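Side-chain contact in five-membered-cyclitol-phosphate synthase (Streptomyces citricolor, PDB 6K96), which belongs to the myo-inositol-1-phosphate synthase family and binds nicotinamide-adenine-dinucleotide and a sodium ion: residues I304-A309 and E343-L348. Numbering follows the deposited sequence.
Sequences IRIAAA and EAYRQL
Leu-348 reaches across to helix 292-313 with both of its methyls. Leu-348 CD1 lies 4.1 Å from CB of Ala-309, while Leu-348 CD2 sits 4.2 Å from CG2 of Ile-306 and 3.9 Å from that residue's carbonyl O. With CG anti to the backbone N (chi1 178°), the leucine fork is carried toward helix 292-313, one methyl to each residue. The CA atoms of Ala-309 and Leu-348, 7.3 Å apart, are the nearest pair between the segments, consistent with the small alanine side chain.

The other branch of Ile-306, CG1-CD1, makes van der Waals contact with the phenol end of Tyr-345, the two side chains crossing at about a right angle. Ile-306 CD1 approaches obliquely, 3.5 Å from OH and 4.1 Å from CZ of Tyr-345.

Among polar groups, Tyr-345 OH has a weak hydrogen bond to OD1 of Asp-302, one turn earlier on the helix of Ile-306.

The helix segments cross at 49° with axes 11.6 Å apart, a buried helix-helix interface that packs the last helix in the model, 338-353, onto helix 292-313, whose other side lies against strands 5-10 and 127-130 of the parallel sheet of a Rossmann-like nucleotide-binding domain.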
ATOM      1  N   ILE B 304      20.220  -5.009 -29.066  1.00 37.91           N
ATOM      2  CA  ILE B 304      21.471  -5.644 -29.574  1.00 39.69           C
ATOM      3  C   ILE B 304      21.130  -6.548 -30.752  1.00 41.20           C
ATOM      4  O   ILE B 304      21.983  -6.708 -31.637  1.00 42.53           O
ATOM      5  CB  ILE B 304      22.287  -6.416 -28.532  1.00 39.35           C
ATOM      6  CG1 ILE B 304      21.451  -7.502 -27.859  1.00 40.16           C
ATOM      7  CG2 ILE B 304      22.937  -5.460 -27.552  1.00 38.48           C
ATOM      8  CD1 ILE B 304      22.185  -8.202 -26.754  1.00 40.83           C
ATOM      9  N   ARG B 305      19.946  -7.150 -30.765  1.00 42.69           N
ATOM     10  CA  ARG B 305      19.565  -8.037 -31.887  1.00 44.13           C
ATOM     11  C   ARG B 305      19.134  -7.135 -33.046  1.00 44.33           C
ATOM     12  O   ARG B 305      19.377  -7.535 -34.223  1.00 44.97           O
ATOM     13  CB  ARG B 305      18.453  -9.024 -31.529  1.00 44.41           C
ATOM     14  CG  ARG B 305      18.861 -10.209 -30.665  1.00 45.29           C
ATOM     15  CD  ARG B 305      17.850 -10.470 -29.553  1.00 44.71           C
ATOM     16  NE  ARG B 305      16.645 -11.221 -29.859  1.00 45.43           N
ATOM     17  CZ  ARG B 305      15.463 -11.095 -29.234  1.00 44.84           C
ATOM     18  NH1 ARG B 305      15.259 -10.234 -28.259  1.00 44.43           N
ATOM     19  NH2 ARG B 305      14.457 -11.852 -29.579  1.00 45.56           N
ATOM     20  N   ILE B 306      18.511  -5.983 -32.758  1.00 42.57           N
ATOM     21  CA  ILE B 306      18.102  -5.062 -33.847  1.00 41.82           C
ATOM     22  C   ILE B 306      19.385  -4.654 -34.552  1.00 41.08           C
ATOM     23  O   ILE B 306      19.427  -4.715 -35.794  1.00 41.65           O
ATOM     24  CB  ILE B 306      17.276  -3.868 -33.370  1.00 41.66           C
ATOM     25  CG1 ILE B 306      15.982  -4.271 -32.674  1.00 42.57           C
ATOM     26  CG2 ILE B 306      16.962  -2.983 -34.559  1.00 43.39           C
ATOM     27  CD1 ILE B 306      15.367  -3.131 -31.870  1.00 42.88           C
ATOM     28  N   ALA B 307      20.402  -4.359 -33.746  1.00 40.79           N
ATOM     29  CA  ALA B 307      21.775  -3.967 -34.140  1.00 39.71           C
ATOM     30  C   ALA B 307      22.386  -5.020 -35.059  1.00 39.96           C
ATOM     31  O   ALA B 307      22.637  -4.702 -36.239  1.00 40.97           O
ATOM     32  CB  ALA B 307      22.615  -3.782 -32.897  1.00 39.63           C
ATOM     33  N   ALA B 308      22.661  -6.218 -34.532  1.00 39.83           N
ATOM     34  CA  ALA B 308      23.401  -7.293 -35.240  1.00 39.39           C
ATOM     35  C   ALA B 308      22.694  -7.646 -36.546  1.00 39.65           C
ATOM     36  O   ALA B 308      23.380  -7.638 -37.584  1.00 39.95           O
ATOM     37  CB  ALA B 308      23.618  -8.485 -34.352  1.00 38.82           C
ATOM     38  N   ALA B 309      21.383  -7.890 -36.528  1.00 40.35           N
ATOM     39  CA  ALA B 309      20.643  -8.367 -37.722  1.00 41.96           C
ATOM     40  C   ALA B 309      20.736  -7.319 -38.835  1.00 42.95           C
ATOM     41  O   ALA B 309      20.901  -7.692 -39.981  1.00 43.23           O
ATOM     42  CB  ALA B 309      19.213  -8.681 -37.390  1.00 42.10           C
ATOM     43  N   GLU B 343       6.768  -1.980 -39.234  1.00 49.71           N
ATOM     44  CA  GLU B 343       7.274  -2.036 -40.643  1.00 51.56           C
ATOM     45  C   GLU B 343       8.764  -2.411 -40.623  1.00 50.45           C
ATOM     46  O   GLU B 343       9.161  -3.341 -41.339  1.00 52.61           O
ATOM     47  CB  GLU B 343       7.051  -0.685 -41.328  1.00 54.67           C
ATOM     48  CG  GLU B 343       7.195  -0.686 -42.841  1.00 58.41           C
ATOM     49  CD  GLU B 343       6.900   0.641 -43.555  1.00 61.26           C
ATOM     50  OE1 GLU B 343       6.135   0.629 -44.584  1.00 63.00           O
ATOM     51  OE2 GLU B 343       7.441   1.692 -43.112  1.00 60.90           O
ATOM     52  N   ALA B 344       9.543  -1.742 -39.774  1.00 47.80           N
ATOM     53  CA  ALA B 344      10.988  -1.974 -39.561  1.00 44.78           C
ATOM     54  C   ALA B 344      11.260  -3.389 -39.005  1.00 42.96           C
ATOM     55  O   ALA B 344      12.200  -4.008 -39.465  1.00 42.37           O
ATOM     56  CB  ALA B 344      11.517  -0.863 -38.693  1.00 43.12           C
ATOM     57  N   TYR B 345      10.495  -3.899 -38.037  1.00 43.08           N
ATOM     58  CA  TYR B 345      10.648  -5.289 -37.479  1.00 42.38           C
ATOM     59  C   TYR B 345      10.374  -6.344 -38.562  1.00 42.82           C
ATOM     60  O   TYR B 345      11.158  -7.280 -38.766  1.00 41.59           O
ATOM     61  CB  TYR B 345       9.701  -5.560 -36.297  1.00 41.40           C
ATOM     62  CG  TYR B 345      10.344  -5.298 -34.963  1.00 40.07           C
ATOM     63  CD1 TYR B 345      11.490  -6.000 -34.599  1.00 39.38           C
ATOM     64  CD2 TYR B 345       9.863  -4.320 -34.103  1.00 39.21           C
ATOM     65  CE1 TYR B 345      12.133  -5.756 -33.404  1.00 38.55           C
ATOM     66  CE2 TYR B 345      10.515  -4.040 -32.908  1.00 38.13           C
ATOM     67  CZ  TYR B 345      11.626  -4.793 -32.544  1.00 38.50           C
ATOM     68  OH  TYR B 345      12.271  -4.592 -31.360  1.00 38.71           O
ATOM     69  N   ARG B 346       9.247  -6.181 -39.240  1.00 44.96           N
ATOM     70  CA  ARG B 346       8.744  -7.114 -40.294  1.00 48.70           C
ATOM     71  C   ARG B 346       9.737  -7.125 -41.471  1.00 51.38           C
ATOM     72  O   ARG B 346      10.132  -8.244 -41.884  1.00 51.90           O
ATOM     73  CB  ARG B 346       7.317  -6.676 -40.636  1.00 48.81           C
ATOM     74  CG  ARG B 346       6.589  -7.533 -41.647  1.00 50.29           C
ATOM     75  CD  ARG B 346       5.351  -6.793 -42.129  1.00 51.07           C
ATOM     76  NE  ARG B 346       5.643  -5.471 -42.663  1.00 51.36           N
ATOM     77  CZ  ARG B 346       6.281  -5.214 -43.823  1.00 52.05           C
ATOM     78  NH1 ARG B 346       6.737  -6.180 -44.621  1.00 51.16           N
ATOM     79  NH2 ARG B 346       6.464  -3.952 -44.169  1.00 52.43           N
ATOM     80  N   GLN B 347      10.168  -5.938 -41.943  1.00 53.69           N
ATOM     81  CA  GLN B 347      11.166  -5.820 -43.040  1.00 56.10           C
ATOM     82  C   GLN B 347      12.494  -6.445 -42.580  1.00 55.37           C
ATOM     83  O   GLN B 347      13.090  -7.198 -43.352  1.00 54.66           O
ATOM     84  CB  GLN B 347      11.295  -4.368 -43.516  1.00 58.77           C
ATOM     85  CG  GLN B 347      10.116  -3.895 -44.370  1.00 60.29           C
ATOM     86  CD  GLN B 347      10.273  -2.475 -44.873  1.00 63.16           C
ATOM     87  OE1 GLN B 347       9.293  -1.824 -45.244  1.00 63.87           O
ATOM     88  NE2 GLN B 347      11.506  -1.973 -44.886  1.00 62.12           N
ATOM     89  N   LEU B 348      12.917  -6.195 -41.343  1.00 55.27           N
ATOM     90  CA  LEU B 348      14.244  -6.648 -40.855  1.00 57.22           C
ATOM     91  C   LEU B 348      14.276  -8.172 -40.792  1.00 58.30           C
ATOM     92  O   LEU B 348      15.305  -8.769 -41.195  1.00 58.58           O
ATOM     93  CB  LEU B 348      14.530  -6.063 -39.470  1.00 57.72           C
ATOM     94  CG  LEU B 348      15.850  -6.494 -38.843  1.00 58.28           C
ATOM     95  CD1 LEU B 348      17.015  -6.220 -39.792  1.00 58.88           C
ATOM     96  CD2 LEU B 348      16.041  -5.776 -37.517  1.00 58.81           C
TER